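Local structure of HTPA Reductase (5U5N) at residues 54-57 with 58-62; 255-258 with 259-262; 222-225 with 226-230; 139-142 with 143-147; 186-189 with 190-193. The protein probably catalyses the NAD(P)H-dependent reduction of 4-hydroxy-tetrahydrodipicolinate to tetrahydrodipicolinate, a step on the diaminopimelate route to lysine. All coordinates share one frame; numbering follows the deposited sequence.

Five short-range contacts, met one after another along the chain, show how local side-chain bonding finishes helices, turns and strands. None nests in or crosses another. Interaction 1 closes the link from strand 51-57 to helix 61-71 in the nucleotide-binding N-terminal part. Interaction 4 follows in the last turns of helix 131-146, then interaction 5 in the loop between helix 171-182 and strand 193-195, and interaction 3 at the hairpin of strands 215-223 and 229-238. Interactions 3 and 4, centres about 20 Å apart, both touch the second subunit. Interaction 2 ends helix 241-259, with its centre about 49 Å from that of interaction 3.

Interaction 1 of 5, residues 54-57 with 58-62; sequences DVRE and VSERE
Arg56 and Glu60 meet through one short salt bridge, Arg56 NE to Glu60 OE1 at 2.8 Å, where the chain passes from strand 51-57 to helix 61-71. The carboxylate oxygen comes to the edge of the guanidinium and lies close to its plane, and NE meets OE1 nearly along the C-O axis with an N-H...O angle of 156°. The two flat groups are nevertheless turned 66° apart, and a single oxygen, OE1, makes the bond to NE rather than a two-pronged pairing. Bends at chi2 and chi3, both near -80°, fold the arginine back toward Asp54, while the glutamate reaches out extended to meet it at about a right angle.

The other end of the guanidinium is also engaged: Arg56 NH1 lies 3.5 Å from Asp54 OD2 and forms a further salt bridge with Glu67 on the following helix. Three carboxylates thus share one arginine, which probably offsets the repulsion among them.

The backbone is tied by Glu60 N, which donates to Glu57 O at 3.0 Å from above the carbonyl plane, and by Arg61 N, which bonds to Val58 O at 3.2 Å. Arg61 itself turns elsewhere, pairing with Asp88 and laying its charge on the ring of Phe92. Val58 touches the bound NAD. With Glu60 at the N-cap position, this is a strand-to-helix connection at the rim of the dinucleotide pocket in a Rossmann-type nucleotide-binding domain.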
loop_
_atom_site.group_PDB
_atom_site.type_symbol
_atom_site.label_atom_id
_atom_site.label_comp_id
_atom_site.label_asym_id
_atom_site.label_seq_id
_atom_site.Cartn_x
_atom_site.Cartn_y
_atom_site.Cartn_z
ATOM N N ASP A 54 -41.566 2.437 -9.460
ATOM C CA ASP A 54 -42.689 1.601 -9.044
ATOM C C ASP A 54 -42.153 0.423 -8.204
ATOM O O ASP A 54 -41.600 -0.528 -8.736
ATOM C CB ASP A 54 -43.379 1.107 -10.316
ATOM C CG ASP A 54 -44.689 0.419 -10.072
ATOM O OD1 ASP A 54 -45.175 0.370 -8.925
ATOM O OD2 ASP A 54 -45.269 -0.076 -11.073
ATOM N N VAL A 55 -42.293 0.518 -6.886
ATOM C CA VAL A 55 -41.822 -0.516 -5.978
ATOM C C VAL A 55 -42.960 -1.569 -5.784
ATOM O O VAL A 55 -44.081 -1.232 -5.388
ATOM C CB VAL A 55 -41.366 0.107 -4.651
ATOM C CG1 VAL A 55 -40.921 -0.969 -3.672
ATOM C CG2 VAL A 55 -40.240 1.126 -4.915
ATOM N N ARG A 56 -42.647 -2.824 -6.090
ATOM C CA ARG A 56 -43.626 -3.879 -6.155
ATOM C C ARG A 56 -43.277 -4.898 -5.081
ATOM O O ARG A 56 -42.117 -5.051 -4.697
ATOM C CB ARG A 56 -43.617 -4.521 -7.541
ATOM C CG ARG A 56 -43.787 -3.527 -8.691
ATOM C CD ARG A 56 -45.252 -3.165 -8.936
ATOM N NE ARG A 56 -45.940 -4.221 -9.702
ATOM C CZ ARG A 56 -45.907 -4.365 -11.037
ATOM N NH1 ARG A 56 -45.270 -3.498 -11.829
ATOM N NH2 ARG A 56 -46.516 -5.401 -11.595
ATOM N N GLU A 57 -44.303 -5.594 -4.609
ATOM C CA GLU A 57 -44.156 -6.612 -3.579
ATOM C C GLU A 57 -43.426 -7.795 -4.173
ATOM O O GLU A 57 -43.542 -8.081 -5.358
ATOM C CB GLU A 57 -45.530 -7.043 -3.028
ATOM C CG GLU A 57 -46.298 -5.916 -2.337
ATOM C CD GLU A 57 -47.673 -6.323 -1.824
ATOM O OE1 GLU A 57 -47.981 -7.542 -1.756
ATOM O OE2 GLU A 57 -48.469 -5.418 -1.468
ATOM N N VAL A 58 -42.656 -8.482 -3.339
ATOM C CA VAL A 58 -41.859 -9.606 -3.826
ATOM C C VAL A 58 -42.720 -10.787 -4.301
ATOM O O VAL A 58 -42.280 -11.565 -5.131
ATOM C CB VAL A 58 -40.790 -10.071 -2.809
ATOM C CG1 VAL A 58 -41.406 -10.784 -1.606
ATOM C CG2 VAL A 58 -39.743 -10.919 -3.522
ATOM N N SER A 59 -43.946 -10.895 -3.804
ATOM C CA SER A 59 -44.900 -11.892 -4.323
ATOM C C SER A 59 -45.185 -11.734 -5.818
ATOM O O SER A 59 -45.501 -12.721 -6.484
ATOM C CB SER A 59 -46.211 -11.830 -3.550
ATOM O OG SER A 59 -46.655 -10.498 -3.465
ATOM N N GLU A 60 -45.087 -10.505 -6.335
ATOM C CA GLU A 60 -45.300 -10.230 -7.759
ATOM C C GLU A 60 -44.036 -10.366 -8.655
ATOM O O GLU A 60 -44.009 -9.874 -9.802
ATOM C CB GLU A 60 -45.835 -8.814 -7.912
ATOM C CG GLU A 60 -47.199 -8.512 -7.304
ATOM C CD GLU A 60 -47.548 -7.007 -7.370
ATOM O OE1 GLU A 60 -46.780 -6.193 -7.950
ATOM O OE2 GLU A 60 -48.582 -6.614 -6.813
ATOM N N ARG A 61 -42.976 -10.992 -8.159
ATOM C CA ARG A 61 -41.672 -10.874 -8.838
ATOM C C ARG A 61 -41.577 -11.498 -10.240
ATOM O O ARG A 61 -40.785 -11.071 -11.062
ATOM C CB ARG A 61 -40.552 -11.395 -7.956
ATOM C CG ARG A 61 -40.574 -12.886 -7.681
ATOM C CD ARG A 61 -39.426 -13.213 -6.753
ATOM N NE ARG A 61 -39.444 -14.628 -6.403
ATOM C CZ ARG A 61 -38.438 -15.277 -5.830
ATOM N NH1 ARG A 61 -37.289 -14.657 -5.520
ATOM N NH2 ARG A 61 -38.571 -16.566 -5.574
ATOM N N GLU A 62 -42.402 -12.489 -10.514
ATOM C CA GLU A 62 -42.492 -13.077 -11.855
ATOM C C GLU A 62 -43.008 -12.023 -12.855
ATOM O O GLU A 62 -42.407 -11.807 -13.908
ATOM C CB GLU A 62 -43.445 -14.291 -11.855
ATOM C CG GLU A 62 -43.135 -15.376 -10.817
ATOM C CD GLU A 62 -42.356 -16.552 -11.368
ATOM O OE1 GLU A 62 -41.158 -16.392 -11.724
ATOM O OE2 GLU A 62 -42.959 -17.644 -11.432
#

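Interaction 2 of 5, residues 255-258 with 259-262; sequences SKKI and QEKS
Lys257 and Ser262 are drawn together where helix 241-259 runs out, and the backbone makes the firm part of the contact. Lys257 O takes the N-H of Ser262 at 3.1 Å in an almost straight bond (172°), and Ile258 O takes that of Lys261 at 2.9 Å from well above its carbonyl plane. Just before them, Gln259 N to Ser255 O and Glu260 N to Lys256 O continue the helical pattern. Ser262 OG settles beside the lysine chain, 3.7 Å from Lys257 CD, on the side where both residues touch Tyr267. Ile258 turns to Pro99 and Tyr122, and Ser255 OG bonds to the backbone N of Ala5.

The outer side is much looser. Glu260 divides its carboxylate between two lysines: the Lys256 chain crosses the glutamate at a slant, its NZ making a salt bridge with a weak hydrogen bond to Glu260 OE2 at 3.4 Å; the Lys257 chain lies alongside, its NZ in a long salt bridge, 3.8 Å from Glu260 OE1. Lys261 supplies the positive phi (58°) that lets the chain turn back over the last helical turn, and the two backbone bonds that close it define a Schellman motif at the helix C terminus.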
loop_
_atom_site.group_PDB
_atom_site.type_symbol
_atom_site.label_atom_id
_atom_site.label_comp_id
_atom_site.label_asym_id
_atom_site.label_seq_id
_atom_site.Cartn_x
_atom_site.Cartn_y
_atom_site.Cartn_z
ATOM N N SER A 255 -21.314 -5.105 -17.168
ATOM C CA SER A 255 -21.865 -4.696 -18.463
ATOM C C SER A 255 -20.934 -5.075 -19.604
ATOM O O SER A 255 -21.349 -5.677 -20.584
ATOM C CB SER A 255 -22.086 -3.201 -18.460
ATOM O OG SER A 255 -23.245 -2.818 -19.119
ATOM N N LYS A 256 -19.657 -4.717 -19.444
ATOM C CA LYS A 256 -18.673 -4.956 -20.475
ATOM C C LYS A 256 -18.427 -6.440 -20.689
ATOM O O LYS A 256 -18.475 -6.914 -21.820
ATOM C CB LYS A 256 -17.379 -4.252 -20.129
ATOM C CG LYS A 256 -16.433 -4.104 -21.284
ATOM C CD LYS A 256 -15.686 -2.787 -21.107
ATOM C CE LYS A 256 -14.453 -2.677 -21.998
ATOM N NZ LYS A 256 -13.520 -3.806 -21.656
ATOM N N LYS A 257 -18.205 -7.178 -19.600
ATOM C CA LYS A 257 -18.001 -8.622 -19.698
ATOM C C LYS A 257 -19.143 -9.296 -20.456
ATOM O O LYS A 257 -18.901 -10.197 -21.239
ATOM C CB LYS A 257 -17.907 -9.286 -18.313
ATOM C CG LYS A 257 -16.801 -8.821 -17.383
ATOM C CD LYS A 257 -15.402 -8.879 -18.007
ATOM C CE LYS A 257 -14.921 -7.536 -18.471
ATOM N NZ LYS A 257 -13.503 -7.688 -18.955
ATOM N N ILE A 258 -20.386 -8.859 -20.195
ATOM C CA ILE A 258 -21.590 -9.406 -20.868
ATOM C C ILE A 258 -21.565 -9.064 -22.356
ATOM O O ILE A 258 -21.694 -9.960 -23.194
ATOM C CB ILE A 258 -22.912 -8.900 -20.229
ATOM C CG1 ILE A 258 -23.024 -9.351 -18.774
ATOM C CG2 ILE A 258 -24.138 -9.424 -21.006
ATOM C CD1 ILE A 258 -23.982 -8.540 -17.927
ATOM N N GLN A 259 -21.361 -7.776 -22.678
ATOM C CA GLN A 259 -21.233 -7.304 -24.078
ATOM C C GLN A 259 -20.182 -8.104 -24.858
ATOM O O GLN A 259 -20.395 -8.454 -26.013
ATOM C CB GLN A 259 -20.917 -5.794 -24.155
ATOM C CG GLN A 259 -21.444 -5.110 -25.433
ATOM C CD GLN A 259 -21.151 -3.601 -25.501
ATOM O OE1 GLN A 259 -21.540 -2.833 -24.605
ATOM N NE2 GLN A 259 -20.455 -3.173 -26.559
ATOM N N GLU A 260 -19.060 -8.414 -24.212
ATOM C CA GLU A 260 -17.971 -9.192 -24.835
ATOM C C GLU A 260 -18.168 -10.691 -24.847
ATOM O O GLU A 260 -17.370 -11.410 -25.459
ATOM C CB GLU A 260 -16.686 -8.944 -24.098
ATOM C CG GLU A 260 -16.174 -7.553 -24.299
ATOM C CD GLU A 260 -14.937 -7.280 -23.487
ATOM O OE1 GLU A 260 -14.668 -8.040 -22.507
ATOM O OE2 GLU A 260 -14.278 -6.271 -23.818
ATOM N N LYS A 261 -19.171 -11.164 -24.125
ATOM C CA LYS A 261 -19.415 -12.583 -23.976
ATOM C C LYS A 261 -18.206 -13.312 -23.382
ATOM O O LYS A 261 -17.748 -14.292 -23.952
ATOM C CB LYS A 261 -19.819 -13.212 -25.327
ATOM C CG LYS A 261 -20.885 -12.467 -26.128
ATOM C CD LYS A 261 -21.006 -13.061 -27.534
ATOM C CE LYS A 261 -21.408 -12.039 -28.593
ATOM N NZ LYS A 261 -22.880 -11.831 -28.582
ATOM N N SER A 262 -17.686 -12.837 -22.250
ATOM C CA SER A 262 -16.544 -13.508 -21.591
ATOM C C SER A 262 -16.877 -14.968 -21.297
ATOM O O SER A 262 -18.032 -15.303 -21.028
ATOM C CB SER A 262 -16.172 -12.840 -20.276
ATOM O OG SER A 262 -15.707 -11.523 -20.508
#

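Interaction 3 of 5, residues 222-225 with 226-230; sequences IISP and DGTVF
The ring of Phe230 is met at its edge by Ile223, whose CG1 lies near the ring plane, 3.7 Å from CD1. The two side chains share one face of a beta hairpin, in which strands 215-223 and 229-238 pair antiparallel and Ile223 and Phe230 form a non-hydrogen-bonded pair. The aromatic group also packs on Asn236 of the second subunit, and Val229 and Phe230 pair with a strand of that subunit, carrying the sheet across the interface.

The other flat group, the Asp226 carboxylate, organises the turn. Its OD1 lies nearly end-on to Ser224 OG, 2.7 Å away, while Thr228 OG1 and Thr228 N approach it from above the carboxylate plane; the bond from Thr228 N makes an Asx turn. OD2 is held by Ser241 of the second subunit.

Ser224 is the second hub. Its OG sits between its own N and carbonyl carbon (chi1 60°), a rotation that lets it give its proton to Asp226 and accept from Val229 N at 3.0 Å. A type I turn runs from Ser224 to Gly227, the glycine taking a positive phi of 78°. Where the turn meets the strands, Ser224 N bonds to Val229 O at 2.9 Å, in the carbonyl plane, and the turn itself is closed by Gly227 N, 2.8 Å from Ser224 O.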
loop_
_atom_site.group_PDB
_atom_site.type_symbol
_atom_site.label_atom_id
_atom_site.label_comp_id
_atom_site.label_asym_id
_atom_site.label_seq_id
_atom_site.Cartn_x
_atom_site.Cartn_y
_atom_site.Cartn_z
ATOM N N ILE A 222 2.809 0.890 12.984
ATOM C CA ILE A 222 3.908 -0.056 12.958
ATOM C C ILE A 222 5.185 0.707 13.341
ATOM O O ILE A 222 5.577 1.656 12.637
ATOM C CB ILE A 222 4.068 -0.702 11.566
ATOM C CG1 ILE A 222 2.723 -1.091 10.938
ATOM C CG2 ILE A 222 4.914 -1.952 11.664
ATOM C CD1 ILE A 222 2.840 -1.648 9.527
ATOM N N ILE A 223 5.819 0.296 14.447
ATOM C CA ILE A 223 6.924 1.024 15.047
ATOM C C ILE A 223 8.152 0.112 15.218
ATOM O O ILE A 223 8.028 -1.018 15.670
ATOM C CB ILE A 223 6.521 1.595 16.425
ATOM C CG1 ILE A 223 5.298 2.494 16.312
ATOM C CG2 ILE A 223 7.675 2.407 17.044
ATOM C CD1 ILE A 223 4.533 2.611 17.624
ATOM N N SER A 224 9.334 0.626 14.861
ATOM C CA SER A 224 10.585 -0.149 14.970
ATOM C C SER A 224 10.978 -0.427 16.429
ATOM O O SER A 224 10.557 0.315 17.315
ATOM C CB SER A 224 11.732 0.603 14.307
ATOM O OG SER A 224 11.903 1.858 14.951
ATOM N N PRO A 225 11.818 -1.467 16.683
ATOM C CA PRO A 225 12.299 -1.765 18.039
ATOM C C PRO A 225 12.875 -0.588 18.790
ATOM O O PRO A 225 12.706 -0.495 19.989
ATOM C CB PRO A 225 13.419 -2.780 17.801
ATOM C CG PRO A 225 12.970 -3.519 16.602
ATOM C CD PRO A 225 12.284 -2.499 15.732
ATOM N N ASP A 226 13.560 0.300 18.096
ATOM C CA ASP A 226 14.166 1.451 18.774
ATOM C C ASP A 226 13.231 2.670 18.822
ATOM O O ASP A 226 13.575 3.699 19.377
ATOM C CB ASP A 226 15.524 1.783 18.149
ATOM C CG ASP A 226 15.438 2.292 16.676
ATOM O OD1 ASP A 226 14.326 2.361 16.031
ATOM O OD2 ASP A 226 16.538 2.603 16.155
ATOM N N GLY A 227 12.044 2.558 18.246
ATOM C CA GLY A 227 11.085 3.638 18.291
ATOM C C GLY A 227 11.332 4.761 17.329
ATOM O O GLY A 227 10.601 5.716 17.375
ATOM N N THR A 228 12.358 4.679 16.472
ATOM C CA THR A 228 12.681 5.763 15.543
ATOM C C THR A 228 11.966 5.695 14.183
ATOM O O THR A 228 12.015 6.669 13.432
ATOM C CB THR A 228 14.192 5.841 15.258
ATOM O OG1 THR A 228 14.630 4.656 14.576
ATOM C CG2 THR A 228 14.989 6.037 16.547
ATOM N N VAL A 229 11.331 4.560 13.850
ATOM C CA VAL A 229 10.569 4.424 12.597
ATOM C C VAL A 229 9.105 4.176 12.919
ATOM O O VAL A 229 8.798 3.226 13.618
ATOM C CB VAL A 229 11.093 3.273 11.713
ATOM C CG1 VAL A 229 10.385 3.258 10.355
ATOM C CG2 VAL A 229 12.605 3.374 11.535
ATOM N N PHE A 230 8.236 5.040 12.378
ATOM C CA PHE A 230 6.795 4.997 12.585
ATOM C C PHE A 230 6.112 4.963 11.209
ATOM O O PHE A 230 6.308 5.887 10.387
ATOM C CB PHE A 230 6.373 6.229 13.391
ATOM C CG PHE A 230 4.876 6.363 13.610
ATOM C CD1 PHE A 230 4.250 5.664 14.608
ATOM C CD2 PHE A 230 4.123 7.248 12.842
ATOM C CE1 PHE A 230 2.872 5.811 14.835
ATOM C CE2 PHE A 230 2.751 7.413 13.045
ATOM C CZ PHE A 230 2.124 6.688 14.044
#

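Interaction 4 of 5, residues 139-142 with 143-147; sequences AMEI and MAKQF
Glu141 and Lys145, one helical turn apart, make the charged part of this contact: Lys145 NZ lies 3.2 Å from Glu141 OE2, a salt bridge whose hydrogen bond is weak. The lysine, one turn further on, is extended beyond CG, while the glutamate bends at chi2 (-130°) to bring its carboxylate across to the ammonium. Glu141 touches Ser179 and Lys145 touches Lys182 of helix 171-182.

The apolar part belongs to Met140 and Met143. Their chains run side by side in the same direction and bend at chi2 and chi3, and their methyl groups meet, CE to CE at 3.8 Å. Met140 leans further on Leu180, whereas Met143 touches Leu183 of its own chain and Ala139 of the second subunit. Ala144, small and buried, sits against Ser179 and Leu183.

Backbone bonds provide the frame. Met143 N to Ala139 O (2.8 Å) and Gln146 N to Ile142 O (3.0 Å, 178°) are close to straight, and Ala144 N to Met140 O and Lys145 N to Glu141 O complete the run. Phe147 leaves helical geometry, although its N still bonds to Met143 O; the beta carbon of Gln146 rests over one face of its ring, toward the rim.

Across the subunit boundary, Ile142 packs on its own counterpart and Gln146 NE2 bonds to Glu274 of the second subunit. The whole is the C-terminal end of an amphipathic alpha helix, with i to i+4 charge pairing on one side and a dimer interface on another.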
loop_
_atom_site.group_PDB
_atom_site.type_symbol
_atom_site.label_atom_id
_atom_site.label_comp_id
_atom_site.label_asym_id
_atom_site.label_seq_id
_atom_site.Cartn_x
_atom_site.Cartn_y
_atom_site.Cartn_z
ATOM N N ALA A 139 -3.514 -5.182 -1.795
ATOM C CA ALA A 139 -2.143 -4.720 -1.988
ATOM C C ALA A 139 -1.309 -5.196 -0.834
ATOM O O ALA A 139 -0.278 -5.849 -1.058
ATOM C CB ALA A 139 -2.090 -3.202 -2.054
ATOM N N MET A 140 -1.754 -4.859 0.389
ATOM C CA MET A 140 -1.050 -5.251 1.593
ATOM C C MET A 140 -0.760 -6.732 1.591
ATOM O O MET A 140 0.319 -7.106 1.987
ATOM C CB MET A 140 -1.821 -4.909 2.861
ATOM C CG MET A 140 -1.914 -3.469 3.224
ATOM S SD MET A 140 -0.355 -2.625 3.426
ATOM C CE MET A 140 0.398 -3.593 4.732
ATOM N N GLU A 141 -1.691 -7.563 1.126
ATOM C CA GLU A 141 -1.461 -8.999 1.104
ATOM C C GLU A 141 -0.437 -9.471 0.069
ATOM O O GLU A 141 0.341 -10.448 0.300
ATOM C CB GLU A 141 -2.791 -9.739 0.884
ATOM C CG GLU A 141 -2.706 -11.261 1.092
ATOM C CD GLU A 141 -3.318 -12.026 -0.076
ATOM O OE1 GLU A 141 -2.874 -11.710 -1.232
ATOM O OE2 GLU A 141 -4.216 -12.916 0.134
ATOM N N ILE A 142 -0.472 -8.822 -1.087
ATOM C CA ILE A 142 0.515 -9.124 -2.114
ATOM C C ILE A 142 1.900 -8.740 -1.576
ATOM O O ILE A 142 2.838 -9.566 -1.589
ATOM C CB ILE A 142 0.223 -8.401 -3.426
ATOM C CG1 ILE A 142 -0.988 -9.044 -4.102
ATOM C CG2 ILE A 142 1.418 -8.498 -4.358
ATOM C CD1 ILE A 142 -1.639 -8.127 -5.112
ATOM N N MET A 143 1.994 -7.508 -1.090
ATOM C CA MET A 143 3.224 -6.994 -0.468
ATOM C C MET A 143 3.748 -7.966 0.605
ATOM O O MET A 143 4.914 -8.314 0.622
ATOM C CB MET A 143 2.956 -5.610 0.143
ATOM C CG MET A 143 4.210 -4.860 0.510
ATOM S SD MET A 143 4.742 -5.156 2.205
ATOM C CE MET A 143 3.700 -3.890 2.974
ATOM N N ALA A 144 2.841 -8.416 1.470
ATOM C CA ALA A 144 3.154 -9.320 2.560
ATOM C C ALA A 144 3.731 -10.651 2.101
ATOM O O ALA A 144 4.723 -11.124 2.710
ATOM C CB ALA A 144 1.928 -9.584 3.364
ATOM N N LYS A 145 3.188 -11.219 1.022
ATOM C CA LYS A 145 3.715 -12.468 0.482
ATOM C C LYS A 145 5.074 -12.325 -0.248
ATOM O O LYS A 145 5.956 -13.158 -0.104
ATOM C CB LYS A 145 2.688 -13.125 -0.412
ATOM C CG LYS A 145 1.608 -13.758 0.430
ATOM C CD LYS A 145 0.558 -14.420 -0.432
ATOM C CE LYS A 145 -0.494 -15.041 0.474
ATOM N NZ LYS A 145 -1.865 -15.139 -0.116
ATOM N N GLN A 146 5.220 -11.260 -1.024
ATOM C CA GLN A 146 6.473 -10.877 -1.639
ATOM C C GLN A 146 7.616 -10.609 -0.653
ATOM O O GLN A 146 8.726 -10.973 -0.960
ATOM C CB GLN A 146 6.312 -9.625 -2.492
ATOM C CG GLN A 146 7.386 -9.522 -3.540
ATOM C CD GLN A 146 7.200 -8.309 -4.421
ATOM O OE1 GLN A 146 6.116 -7.716 -4.484
ATOM N NE2 GLN A 146 8.289 -7.913 -5.098
ATOM N N PHE A 147 7.339 -9.981 0.497
ATOM C CA PHE A 147 8.389 -9.507 1.409
ATOM C C PHE A 147 8.250 -10.084 2.832
ATOM O O PHE A 147 8.070 -9.338 3.787
ATOM C CB PHE A 147 8.424 -7.980 1.463
ATOM C CG PHE A 147 8.501 -7.303 0.108
ATOM C CD1 PHE A 147 9.327 -7.770 -0.922
ATOM C CD2 PHE A 147 7.807 -6.130 -0.105
ATOM C CE1 PHE A 147 9.397 -7.120 -2.133
ATOM C CE2 PHE A 147 7.875 -5.458 -1.329
ATOM C CZ PHE A 147 8.663 -5.970 -2.349
#

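Interaction 5 of 5, residues 186-189 with 190-193; sequences DFKD and EQVE
Phe187 and Gln191 meet beside a short 3-10 turn, to which Gln191 belongs, in the loop that leads from helix 171-182 to strand 193-195. Gln191 CB lies over one face of the Phe187 ring in a CH-pi contact, 3.9 Å from its centroid and displaced toward the rim, and the glutamine's amide plane is tilted 26° from the ring. Extended beyond CG, the chain carries the amide alongside the ring to the start of the turn. There OE1 accepts the N-H of Lys188 at 3.0 Å and with an angle of 162°, a side-chain bond that closes the turn over its own beginning. The same oxygen lies 3.6 Å from Lys188 CE, where the lysine chain crosses the glutamine after bending at chi3.

Val192 adds a second apolar touch: its CG2 stands 4.0 Å from Phe187 CE1, the two side chains meeting at about a right angle.

Further out, the backbone fixes the turn. Gln191 N donates to Lys188 O and Val192 N to Asp189 O (3.1 Å, 165°), each from above the carbonyl plane, a spacing of three residues that suits 3-10 geometry.

The outermost layer is the rest of the fold. Ile177 of helix 171-182 packs against Phe187 and Val192, and Leu156 and Val158 of strand 155-162 touch Phe187. Arg181 holds two points of 186-189, its NH2 both bonding to the carbonyl oxygen of Phe187 and forming a salt bridge with Asp189 OD1.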
loop_
_atom_site.group_PDB
_atom_site.type_symbol
_atom_site.label_atom_id
_atom_site.label_comp_id
_atom_site.label_asym_id
_atom_site.label_seq_id
_atom_site.Cartn_x
_atom_site.Cartn_y
_atom_site.Cartn_z
ATOM N N ASP A 186 3.746 -9.745 15.282
ATOM C CA ASP A 186 3.327 -10.816 16.197
ATOM C C ASP A 186 2.271 -10.088 16.980
ATOM O O ASP A 186 2.565 -9.131 17.683
ATOM C CB ASP A 186 4.513 -11.315 17.070
ATOM C CG ASP A 186 5.695 -11.869 16.197
ATOM O OD1 ASP A 186 5.369 -12.690 15.326
ATOM O OD2 ASP A 186 6.891 -11.406 16.263
ATOM N N PHE A 187 1.016 -10.494 16.815
ATOM C CA PHE A 187 -0.115 -9.650 17.225
ATOM C C PHE A 187 -1.353 -10.527 17.168
ATOM O O PHE A 187 -1.670 -11.067 16.114
ATOM C CB PHE A 187 -0.233 -8.464 16.261
ATOM C CG PHE A 187 -1.291 -7.459 16.605
ATOM C CD1 PHE A 187 -2.593 -7.591 16.108
ATOM C CD2 PHE A 187 -0.997 -6.352 17.381
ATOM C CE1 PHE A 187 -3.561 -6.622 16.376
ATOM C CE2 PHE A 187 -1.969 -5.399 17.672
ATOM C CZ PHE A 187 -3.249 -5.514 17.148
ATOM N N LYS A 188 -2.025 -10.681 18.299
ATOM C CA LYS A 188 -3.285 -11.427 18.356
ATOM C C LYS A 188 -4.457 -10.528 17.977
ATOM O O LYS A 188 -4.448 -9.336 18.260
ATOM C CB LYS A 188 -3.530 -11.964 19.767
ATOM C CG LYS A 188 -2.429 -12.829 20.351
ATOM C CD LYS A 188 -2.614 -12.949 21.867
ATOM C CE LYS A 188 -2.080 -11.688 22.583
ATOM N NZ LYS A 188 -2.756 -11.446 23.894
ATOM N N ASP A 189 -5.495 -11.140 17.410
ATOM C CA ASP A 189 -6.737 -10.441 17.051
ATOM C C ASP A 189 -7.340 -9.662 18.219
ATOM O O ASP A 189 -7.817 -8.562 18.029
ATOM C CB ASP A 189 -7.746 -11.436 16.477
ATOM C CG ASP A 189 -7.323 -11.988 15.113
ATOM O OD1 ASP A 189 -6.584 -11.288 14.379
ATOM O OD2 ASP A 189 -7.728 -13.119 14.763
ATOM N N GLU A 190 -7.244 -10.202 19.421
ATOM C CA GLU A 190 -7.788 -9.566 20.634
ATOM C C GLU A 190 -7.152 -8.209 20.969
ATOM O O GLU A 190 -7.785 -7.345 21.596
ATOM C CB GLU A 190 -7.783 -10.508 21.884
ATOM C CG GLU A 190 -7.000 -11.865 21.915
ATOM C CD GLU A 190 -7.650 -13.032 21.120
ATOM O OE1 GLU A 190 -7.260 -13.154 19.936
ATOM O OE2 GLU A 190 -8.547 -13.826 21.629
ATOM N N GLN A 191 -5.915 -8.017 20.518
ATOM C CA GLN A 191 -5.196 -6.784 20.739
ATOM C C GLN A 191 -5.681 -5.598 19.881
ATOM O O GLN A 191 -5.253 -4.473 20.136
ATOM C CB GLN A 191 -3.712 -6.975 20.468
ATOM C CG GLN A 191 -3.016 -7.928 21.424
ATOM C CD GLN A 191 -1.527 -7.985 21.120
ATOM O OE1 GLN A 191 -1.056 -8.934 20.504
ATOM N NE2 GLN A 191 -0.806 -6.938 21.489
ATOM N N VAL A 192 -6.576 -5.819 18.902
ATOM C CA VAL A 192 -7.212 -4.715 18.208
ATOM C C VAL A 192 -7.907 -3.900 19.263
ATOM O O VAL A 192 -8.467 -4.433 20.158
ATOM C CB VAL A 192 -8.223 -5.163 17.135
ATOM C CG1 VAL A 192 -9.001 -3.979 16.564
ATOM C CG2 VAL A 192 -7.498 -5.872 16.004
ATOM N N GLU A 193 -7.795 -2.580 19.170
ATOM C CA GLU A 193 -8.413 -1.641 20.114
ATOM C C GLU A 193 -9.697 -1.109 19.469
ATOM O O GLU A 193 -9.674 -0.230 18.587
ATOM C CB GLU A 193 -7.456 -0.501 20.416
ATOM C CG GLU A 193 -7.849 0.401 21.560
ATOM C CD GLU A 193 -6.722 1.369 21.948
ATOM O OE1 GLU A 193 -5.569 1.354 21.400
ATOM O OE2 GLU A 193 -6.986 2.178 22.843
#